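Local coordinates for succinate-semialdehyde dehydrogenase (NAD(P)(+)) (Marinobacter aquaeolei, PDB 3RH9), which probably oxidises succinate semialdehyde to succinate with a nicotinamide cofactor, as a member of the aldehyde dehydrogenase family, at residues 57-61 with 204-208; 73-78 with 120-125; 142-148 with 474-480. All coordinates share one frame; numbering follows the deposited sequence.

Interaction 1 (57-61 with 204-208)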
loop_
_atom_site.group_PDB
_atom_site.type_symbol
_atom_site.label_atom_id
_atom_site.label_comp_id
_atom_site.label_asym_id
_atom_site.label_seq_id
_atom_site.Cartn_x
_atom_site.Cartn_y
_atom_site.Cartn_z
ATOM N N ALA A 57 -12.879 15.406 16.345
ATOM C CA ALA A 57 -14.260 14.976 16.198
ATOM C C ALA A 57 -14.285 13.567 15.657
ATOM O O ALA A 57 -14.971 12.686 16.195
ATOM C CB ALA A 57 -15.005 15.893 15.267
ATOM N N GLY A 58 -13.528 13.361 14.586
ATOM C CA GLY A 58 -13.454 12.072 13.954
ATOM C C GLY A 58 -12.973 11.020 14.917
ATOM O O GLY A 58 -13.487 9.906 14.936
ATOM N N GLN A 59 -11.978 11.380 15.715
ATOM C CA GLN A 59 -11.354 10.432 16.637
ATOM C C GLN A 59 -12.392 10.021 17.654
ATOM O O GLN A 59 -12.385 8.917 18.170
ATOM C CB GLN A 59 -10.133 11.063 17.333
ATOM C CG GLN A 59 -9.381 10.126 18.258
ATOM C CD GLN A 59 -8.861 8.865 17.555
ATOM O OE1 GLN A 59 -8.835 7.789 18.144
ATOM N NE2 GLN A 59 -8.443 9.001 16.303
ATOM N N SER A 60 -13.307 10.937 17.903
ATOM C CA SER A 60 -14.305 10.772 18.941
ATOM C C SER A 60 -15.449 9.904 18.407
ATOM O O SER A 60 -16.223 9.342 19.168
ATOM C CB SER A 60 -14.780 12.162 19.389
ATOM O OG SER A 60 -16.010 12.094 20.062
ATOM N N ALA A 61 -15.530 9.786 17.087
ATOM C CA ALA A 61 -16.510 8.913 16.458
ATOM C C ALA A 61 -15.941 7.525 16.208
ATOM O O ALA A 61 -16.693 6.596 15.900
ATOM C CB ALA A 61 -17.017 9.516 15.153
ATOM N N ASP A 204 -22.241 12.035 15.001
ATOM C CA ASP A 204 -21.425 13.236 15.094
ATOM C C ASP A 204 -19.937 12.883 14.996
ATOM O O ASP A 204 -19.394 12.204 15.862
ATOM C CB ASP A 204 -21.705 13.989 16.407
ATOM C CG ASP A 204 -22.934 14.893 16.333
ATOM O OD1 ASP A 204 -23.625 14.874 15.292
ATOM O OD2 ASP A 204 -23.214 15.624 17.316
ATOM N N GLY A 205 -19.279 13.354 13.946
ATOM C CA GLY A 205 -17.867 13.088 13.748
ATOM C C GLY A 205 -17.536 12.094 12.643
ATOM O O GLY A 205 -16.369 11.949 12.309
HETATM N N MSE A 206 -18.522 11.400 12.072
HETATM C CA MSE A 206 -18.215 10.414 11.032
HETATM C C MSE A 206 -17.713 11.064 9.748
HETATM O O MSE A 206 -16.848 10.516 9.055
HETATM C CB MSE A 206 -19.410 9.533 10.716
HETATM C CG MSE A 206 -19.586 8.398 11.676
HETATM SE SE MSE A 206 -18.125 7.060 11.689
HETATM C CE MSE A 206 -17.922 6.797 9.759
ATOM N N VAL A 207 -18.265 12.229 9.428
ATOM C CA VAL A 207 -17.793 13.004 8.293
ATOM C C VAL A 207 -17.512 14.424 8.753
ATOM O O VAL A 207 -18.196 14.943 9.622
ATOM C CB VAL A 207 -18.809 13.019 7.162
ATOM C CG1 VAL A 207 -19.164 11.604 6.766
ATOM C CG2 VAL A 207 -20.040 13.753 7.597
ATOM N N ASN A 208 -16.473 15.026 8.186
ATOM C CA ASN A 208 -16.033 16.374 8.536
ATOM C C ASN A 208 -15.448 17.059 7.307
ATOM O O ASN A 208 -14.748 16.430 6.514
ATOM C CB ASN A 208 -14.987 16.343 9.645
ATOM C CG ASN A 208 -15.421 15.512 10.828
ATOM O OD1 ASN A 208 -15.192 14.303 10.875
ATOM N ND2 ASN A 208 -16.037 16.158 11.799
#
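Gly58 of helix 48-61 lies against Gly205 of the loop that leads into strand 207-209, with their CA atoms 4.5 Å apart. The polar element here is a CA-H...O contact: Gly58 CA is 3.3 Å from Gly205 O, with an angle of 155° at the hydrogen. It is a direct backbone-to-backbone approach of helix and loop.

The apolar part belongs to two alanines one turn apart. The methyl of Ala61 rests on the peptide that follows Gly205, Ala61 CB being 3.6 Å from Gly205 C, and it also lies 3.7 Å from Asp204 O. Beyond that peptide Ala61 CB lies 4.4 Å from Met206 SE, the selenium of a selenomethionine, a looser packing. Ala57 turns its methyl to the end of the Asn208 side chain.

In the fold, this joins helix 48-61 to the edge of the six-stranded, Rossmann-like sheet of the cofactor-binding domain. Met206 and Asn208 are hydrogen-bonded to the neighbouring strand 178-181 and the residue at its start, Ser178, and Pro177 packs on both Ala61 and Met206.

A CB on Gly205 would probably run into Ala57 O and crowd the Ala61 methyl, and its positive phi (107°) suits glycine as well. Small residues and bare backbone, rather than charge or side-chain hydrogen bonds, thus set how closely loop and helix approach.

Interaction 2 (73-78 with 120-125); sequences RRKWLE and CAKHIS
Ala121 points its methyl at helix 70-86 and fits between Leu77 and Glu78, its CB 4.0 Å from Leu77 CB and 3.9 Å from Glu78 CG. The helices come closest here, Arg74 CA and Ala121 CA being 5.2 Å apart. Leu77 answers with a bump of its own: Leu77 CD1 lodges between Cys120 and Ile124, 4.0 Å from Cys120 CB. Ile124 splits its two branches. Ile124 CD1 meets Leu77 CD1 and lies 3.7 Å from Arg73 CB, while Ile124 CG2 comes up under one face of the Arg74 guanidinium, 3.3 Å from its plane and toward the rim.

Both helices belong to the helical layer on one side of the cofactor-binding domain, and helix 162-174 lies behind them: Leu172 touches Leu77, Ala173 touches Ile124 and Ser169 touches Cys120. At the more open margin, the Arg74 chain runs out with CG opposite the backbone nitrogen (chi1 170°) and bends at chi3, bringing the guanidinium to the carbonyl of Ala121. Arg74 NH2 donates to Ala121 O at 3.2 Å, nearly along the C=O axis though tilted from the guanidinium plane, and NE adds a weak bond to the same oxygen. NH1 turns back to a salt bridge with Glu71. With alanine here, Ala121 O would probably lose both donors, Ile124 CG2 its guanidinium cover and Glu71 its charged mate. Arg73 sends its own guanidinium to Ala173 O and Trp68 O.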
loop_
_atom_site.group_PDB
_atom_site.type_symbol
_atom_site.label_atom_id
_atom_site.label_comp_id
_atom_site.label_asym_id
_atom_site.label_seq_id
_atom_site.Cartn_x
_atom_site.Cartn_y
_atom_site.Cartn_z
ATOM N N ARG A 73 -23.975 0.782 9.496
ATOM C CA ARG A 73 -23.137 1.334 8.437
ATOM C C ARG A 73 -23.792 1.149 7.072
ATOM O O ARG A 73 -23.757 2.033 6.219
ATOM C CB ARG A 73 -21.771 0.661 8.435
ATOM C CG ARG A 73 -20.819 1.140 9.511
ATOM C CD ARG A 73 -19.509 0.375 9.414
ATOM N NE ARG A 73 -19.577 -0.793 10.281
ATOM C CZ ARG A 73 -18.931 -1.940 10.092
ATOM N NH1 ARG A 73 -18.135 -2.119 9.037
ATOM N NH2 ARG A 73 -19.090 -2.919 10.977
ATOM N N ARG A 74 -24.401 -0.015 6.877
ATOM C CA ARG A 74 -25.126 -0.331 5.647
ATOM C C ARG A 74 -26.236 0.686 5.357
ATOM O O ARG A 74 -26.433 1.089 4.214
ATOM C CB ARG A 74 -25.679 -1.751 5.759
ATOM C CG ARG A 74 -26.645 -2.189 4.702
ATOM C CD ARG A 74 -26.893 -3.673 4.887
ATOM N NE ARG A 74 -26.141 -4.414 3.898
ATOM C CZ ARG A 74 -25.524 -5.567 4.112
ATOM N NH1 ARG A 74 -25.546 -6.145 5.306
ATOM N NH2 ARG A 74 -24.859 -6.127 3.113
ATOM N N LYS A 75 -26.934 1.110 6.402
ATOM C CA LYS A 75 -28.012 2.082 6.279
ATOM C C LYS A 75 -27.494 3.470 5.874
ATOM O O LYS A 75 -28.132 4.155 5.062
ATOM C CB LYS A 75 -28.814 2.158 7.589
ATOM C CG LYS A 75 -30.106 2.958 7.501
ATOM C CD LYS A 75 -30.968 2.470 6.326
ATOM C CE LYS A 75 -32.470 2.713 6.546
ATOM N NZ LYS A 75 -32.785 4.149 6.813
ATOM N N TRP A 76 -26.355 3.879 6.439
ATOM C CA TRP A 76 -25.714 5.145 6.051
ATOM C C TRP A 76 -25.450 5.196 4.544
ATOM O O TRP A 76 -25.835 6.140 3.858
ATOM C CB TRP A 76 -24.358 5.304 6.724
ATOM C CG TRP A 76 -24.342 5.261 8.194
ATOM C CD1 TRP A 76 -25.381 5.482 9.023
ATOM C CD2 TRP A 76 -23.196 5.027 9.029
ATOM N NE1 TRP A 76 -24.975 5.376 10.327
ATOM C CE2 TRP A 76 -23.634 5.101 10.360
ATOM C CE3 TRP A 76 -21.842 4.757 8.776
ATOM C CZ2 TRP A 76 -22.767 4.911 11.449
ATOM C CZ3 TRP A 76 -20.980 4.571 9.856
ATOM C CH2 TRP A 76 -21.446 4.652 11.173
ATOM N N LEU A 77 -24.739 4.184 4.053
ATOM C CA LEU A 77 -24.403 4.086 2.643
ATOM C C LEU A 77 -25.675 4.177 1.825
ATOM O O LEU A 77 -25.765 4.966 0.879
ATOM C CB LEU A 77 -23.671 2.769 2.353
ATOM C CG LEU A 77 -22.369 2.552 3.137
ATOM C CD1 LEU A 77 -21.842 1.137 3.037
ATOM C CD2 LEU A 77 -21.334 3.545 2.662
ATOM N N GLU A 78 -26.668 3.377 2.207
ATOM C CA GLU A 78 -27.934 3.327 1.475
ATOM C C GLU A 78 -28.623 4.687 1.444
ATOM O O GLU A 78 -29.078 5.133 0.384
ATOM C CB GLU A 78 -28.857 2.266 2.061
ATOM C CG GLU A 78 -28.640 0.874 1.489
ATOM C CD GLU A 78 -29.207 -0.228 2.384
ATOM O OE1 GLU A 78 -29.854 0.083 3.419
ATOM O OE2 GLU A 78 -28.991 -1.413 2.048
ATOM N N CYS A 120 -21.039 -0.387 -2.253
ATOM C CA CYS A 120 -20.499 -0.648 -0.923
ATOM C C CYS A 120 -21.533 -1.153 0.068
ATOM O O CYS A 120 -21.210 -1.914 0.976
ATOM C CB CYS A 120 -19.807 0.594 -0.376
ATOM S SG CYS A 120 -18.135 0.739 -0.980
ATOM N N ALA A 121 -22.776 -0.726 -0.096
ATOM C CA ALA A 121 -23.848 -1.265 0.729
ATOM C C ALA A 121 -24.068 -2.748 0.398
ATOM O O ALA A 121 -24.158 -3.592 1.293
ATOM C CB ALA A 121 -25.122 -0.465 0.549
ATOM N N LYS A 122 -24.133 -3.071 -0.888
ATOM C CA LYS A 122 -24.321 -4.460 -1.266
ATOM C C LYS A 122 -23.173 -5.339 -0.817
ATOM O O LYS A 122 -23.386 -6.482 -0.447
ATOM C CB LYS A 122 -24.540 -4.609 -2.768
ATOM C CG LYS A 122 -25.873 -4.044 -3.223
ATOM C CD LYS A 122 -25.948 -3.904 -4.739
ATOM C CE LYS A 122 -27.236 -3.183 -5.141
ATOM N NZ LYS A 122 -27.395 -3.183 -6.622
ATOM N N HIS A 123 -21.958 -4.817 -0.811
ATOM C CA HIS A 123 -20.799 -5.679 -0.545
ATOM C C HIS A 123 -20.084 -5.470 0.788
ATOM O O HIS A 123 -19.040 -6.062 1.031
ATOM C CB HIS A 123 -19.804 -5.579 -1.691
ATOM C CG HIS A 123 -20.381 -5.981 -3.009
ATOM N ND1 HIS A 123 -20.326 -7.274 -3.477
ATOM C CD2 HIS A 123 -21.056 -5.268 -3.938
ATOM C CE1 HIS A 123 -20.919 -7.335 -4.656
ATOM N NE2 HIS A 123 -21.370 -6.134 -4.960
ATOM N N ILE A 124 -20.656 -4.643 1.649
ATOM C CA ILE A 124 -20.067 -4.369 2.946
ATOM C C ILE A 124 -19.725 -5.663 3.714
ATOM O O ILE A 124 -18.819 -5.681 4.563
ATOM C CB ILE A 124 -21.001 -3.465 3.775
ATOM C CG1 ILE A 124 -20.310 -2.978 5.043
ATOM C CG2 ILE A 124 -22.306 -4.188 4.106
ATOM C CD1 ILE A 124 -21.086 -1.883 5.767
ATOM N N SER A 125 -20.435 -6.748 3.413
ATOM C CA SER A 125 -20.236 -8.000 4.149
ATOM C C SER A 125 -18.861 -8.586 3.903
ATOM O O SER A 125 -18.393 -9.449 4.654
ATOM C CB SER A 125 -21.320 -9.026 3.822
ATOM O OG SER A 125 -22.389 -8.908 4.748
#

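Interaction 3 (142-148 with 474-480)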
loop_
_atom_site.group_PDB
_atom_site.type_symbol
_atom_site.label_atom_id
_atom_site.label_comp_id
_atom_site.label_asym_id
_atom_site.label_seq_id
_atom_site.Cartn_x
_atom_site.Cartn_y
_atom_site.Cartn_z
ATOM N N THR A 142 -8.301 -16.341 13.754
ATOM C CA THR A 142 -9.295 -15.465 13.179
ATOM C C THR A 142 -8.670 -14.193 12.627
ATOM O O THR A 142 -7.788 -13.595 13.240
ATOM C CB THR A 142 -10.411 -15.140 14.182
ATOM O OG1 THR A 142 -11.046 -16.356 14.587
ATOM C CG2 THR A 142 -11.455 -14.245 13.548
ATOM N N VAL A 143 -9.144 -13.790 11.456
ATOM C CA VAL A 143 -8.674 -12.581 10.819
ATOM C C VAL A 143 -9.759 -11.507 10.834
ATOM O O VAL A 143 -10.849 -11.703 10.312
ATOM C CB VAL A 143 -8.221 -12.865 9.369
ATOM C CG1 VAL A 143 -7.965 -11.565 8.638
ATOM C CG2 VAL A 143 -6.985 -13.737 9.364
ATOM N N HIS A 144 -9.452 -10.372 11.440
ATOM C CA HIS A 144 -10.393 -9.258 11.508
ATOM C C HIS A 144 -9.935 -8.117 10.624
ATOM O O HIS A 144 -8.751 -7.943 10.362
ATOM C CB HIS A 144 -10.498 -8.736 12.935
ATOM C CG HIS A 144 -11.121 -9.697 13.891
ATOM N ND1 HIS A 144 -10.390 -10.647 14.577
ATOM C CD2 HIS A 144 -12.404 -9.849 14.293
ATOM C CE1 HIS A 144 -11.197 -11.346 15.355
ATOM N NE2 HIS A 144 -12.424 -10.876 15.207
ATOM N N TYR A 145 -10.879 -7.319 10.164
ATOM C CA TYR A 145 -10.520 -6.119 9.425
ATOM C C TYR A 145 -10.994 -4.887 10.212
ATOM O O TYR A 145 -12.150 -4.494 10.119
ATOM C CB TYR A 145 -11.090 -6.202 8.008
ATOM C CG TYR A 145 -10.611 -7.445 7.297
ATOM C CD1 TYR A 145 -9.340 -7.506 6.757
ATOM C CD2 TYR A 145 -11.414 -8.573 7.204
ATOM C CE1 TYR A 145 -8.877 -8.648 6.126
ATOM C CE2 TYR A 145 -10.958 -9.726 6.588
ATOM C CZ TYR A 145 -9.687 -9.757 6.048
ATOM O OH TYR A 145 -9.228 -10.891 5.419
ATOM N N ARG A 146 -10.103 -4.317 11.023
ATOM C CA ARG A 146 -10.425 -3.148 11.854
ATOM C C ARG A 146 -10.345 -1.853 11.047
ATOM O O ARG A 146 -9.589 -1.755 10.072
ATOM C CB ARG A 146 -9.441 -3.004 13.036
ATOM C CG ARG A 146 -9.054 -4.268 13.759
ATOM C CD ARG A 146 -10.204 -4.815 14.533
ATOM N NE ARG A 146 -9.824 -5.989 15.298
ATOM C CZ ARG A 146 -10.689 -6.784 15.917
ATOM N NH1 ARG A 146 -11.986 -6.524 15.847
ATOM N NH2 ARG A 146 -10.260 -7.838 16.600
ATOM N N PRO A 147 -11.091 -0.839 11.467
ATOM C CA PRO A 147 -10.956 0.486 10.862
ATOM C C PRO A 147 -9.524 0.983 10.990
ATOM O O PRO A 147 -8.992 0.879 12.087
ATOM C CB PRO A 147 -11.866 1.354 11.736
ATOM C CG PRO A 147 -12.856 0.410 12.311
ATOM C CD PRO A 147 -12.171 -0.910 12.457
ATOM N N VAL A 148 -8.910 1.532 9.940
ATOM C CA VAL A 148 -7.548 2.053 10.113
ATOM C C VAL A 148 -7.539 3.166 11.140
ATOM O O VAL A 148 -6.546 3.397 11.810
ATOM C CB VAL A 148 -6.844 2.559 8.793
ATOM C CG1 VAL A 148 -6.364 1.397 7.944
ATOM C CG2 VAL A 148 -7.731 3.540 7.984
ATOM N N PHE A 474 -9.573 1.037 3.519
ATOM C CA PHE A 474 -9.590 1.693 4.819
ATOM C C PHE A 474 -9.634 0.775 6.032
ATOM O O PHE A 474 -10.089 1.185 7.093
ATOM C CB PHE A 474 -10.737 2.692 4.880
ATOM C CG PHE A 474 -10.612 3.771 3.867
ATOM C CD1 PHE A 474 -11.263 3.670 2.649
ATOM C CD2 PHE A 474 -9.793 4.864 4.104
ATOM C CE1 PHE A 474 -11.139 4.657 1.708
ATOM C CE2 PHE A 474 -9.656 5.850 3.160
ATOM C CZ PHE A 474 -10.332 5.747 1.961
ATOM N N VAL A 475 -9.156 -0.453 5.890
ATOM C CA VAL A 475 -9.091 -1.346 7.036
ATOM C C VAL A 475 -7.677 -1.868 7.291
ATOM O O VAL A 475 -6.858 -1.953 6.371
ATOM C CB VAL A 475 -10.060 -2.510 6.877
ATOM C CG1 VAL A 475 -11.474 -2.015 7.038
ATOM C CG2 VAL A 475 -9.877 -3.171 5.512
ATOM N N GLU A 476 -7.394 -2.181 8.558
ATOM C CA GLU A 476 -6.152 -2.861 8.947
ATOM C C GLU A 476 -6.483 -4.309 9.263
ATOM O O GLU A 476 -7.343 -4.578 10.091
ATOM C CB GLU A 476 -5.546 -2.217 10.196
ATOM C CG GLU A 476 -4.925 -0.840 10.013
ATOM C CD GLU A 476 -3.607 -0.908 9.268
ATOM O OE1 GLU A 476 -3.357 -1.957 8.627
ATOM O OE2 GLU A 476 -2.833 0.087 9.310
ATOM N N ALA A 477 -5.830 -5.248 8.601
ATOM C CA ALA A 477 -6.109 -6.639 8.889
ATOM C C ALA A 477 -5.436 -6.978 10.205
ATOM O O ALA A 477 -4.364 -6.477 10.500
ATOM C CB ALA A 477 -5.619 -7.533 7.778
ATOM N N GLN A 478 -6.080 -7.805 11.013
ATOM C CA GLN A 478 -5.542 -8.143 12.316
ATOM C C GLN A 478 -5.729 -9.629 12.488
ATOM O O GLN A 478 -6.868 -10.131 12.415
ATOM C CB GLN A 478 -6.273 -7.388 13.431
ATOM C CG GLN A 478 -5.627 -7.508 14.800
ATOM C CD GLN A 478 -6.461 -6.879 15.924
ATOM O OE1 GLN A 478 -7.612 -7.241 16.122
ATOM N NE2 GLN A 478 -5.873 -5.951 16.667
ATOM N N THR A 479 -4.612 -10.333 12.697
ATOM C CA THR A 479 -4.656 -11.764 12.940
ATOM C C THR A 479 -4.682 -12.092 14.434
ATOM O O THR A 479 -3.824 -11.652 15.199
ATOM C CB THR A 479 -3.516 -12.502 12.221
ATOM O OG1 THR A 479 -3.793 -12.531 10.818
ATOM C CG2 THR A 479 -3.423 -13.922 12.719
ATOM N N VAL A 480 -5.680 -12.868 14.841
ATOM C CA VAL A 480 -5.849 -13.242 16.241
ATOM C C VAL A 480 -5.934 -14.756 16.420
ATOM O O VAL A 480 -7.003 -15.344 16.293
ATOM C CB VAL A 480 -7.132 -12.614 16.826
ATOM C CG1 VAL A 480 -7.375 -13.100 18.256
ATOM C CG2 VAL A 480 -7.063 -11.105 16.755
#
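Arg146 and Gln478 meet across two antiparallel strands, beside the backbone pair that Arg146 makes with Glu476. Taken from its root, the arginine starts with CB 3.9 Å from Glu476 O. CG stays near that carbonyl and also comes up to Gln478 OE1; a bend at chi2 (-70°) then turns the chain back toward His144 and Gln478. Arg146 CD passes 3.9 Å from Gln478 OE1. Arg146 NE donates to Gln478 OE1 at 2.7 Å and Arg146 NH2 to the same oxygen at 2.8 Å, a side-on grip by two nitrogens on one acceptor. OE1 lies in the guanidinium plane, yet the two donors use it differently: NH2 sits almost in line with the C=O bond, NE above the amide plane. The two flat groups stand 82° apart. His144 CB lies under the centre of one guanidinium face, 3.5 Å from its plane, which helps fix the rotation of the group.

These strands, 140-147 and 475-482, are two of the three in the small antiparallel sheet that aldehyde dehydrogenases use for oligomerisation, and the second subunit packs on it. Gln478 NE2 bonds to Ala432 O and Phe437 O of the second subunit, so the amide joins Arg146 to the dimer interface; Glu476 makes a salt bridge to Arg464 of that subunit.

The hydrogen-bonded pairs Thr142-Val480, His144-Gln478 and Arg146-Glu476 zip the backbones together. On the face opposite Arg146, Tyr145 CE1 packs 3.8 Å from Ala477 CB. Past Pro147, Val148 N still donates to Phe474 O at 3.1 Å, while Val148 CG1 packs against Glu476 CG.

In the fold
Interactions 1 and 2 meet directly: Met206 CE packs 3.8 Å from Trp76 CZ3, although the centres of the two contacts are 19 Å apart. Helices 48-61 and 70-86, which supply one side of each, follow one another in the chain. Interaction 3 touches neither, its nearest atoms lying about 7 Å from each of the other two. Helix 162-174 links it to interaction 2, since Ala173 meets Ile124 while Ala174 meets Phe474 and Val475. Of the three, 142-148 with 474-480 comes nearest the chemistry: the side chain of Phe474 is about 10 Å from that of Glu256, the predicted active-site residue. Interactions 1 and 2 lie away from that site.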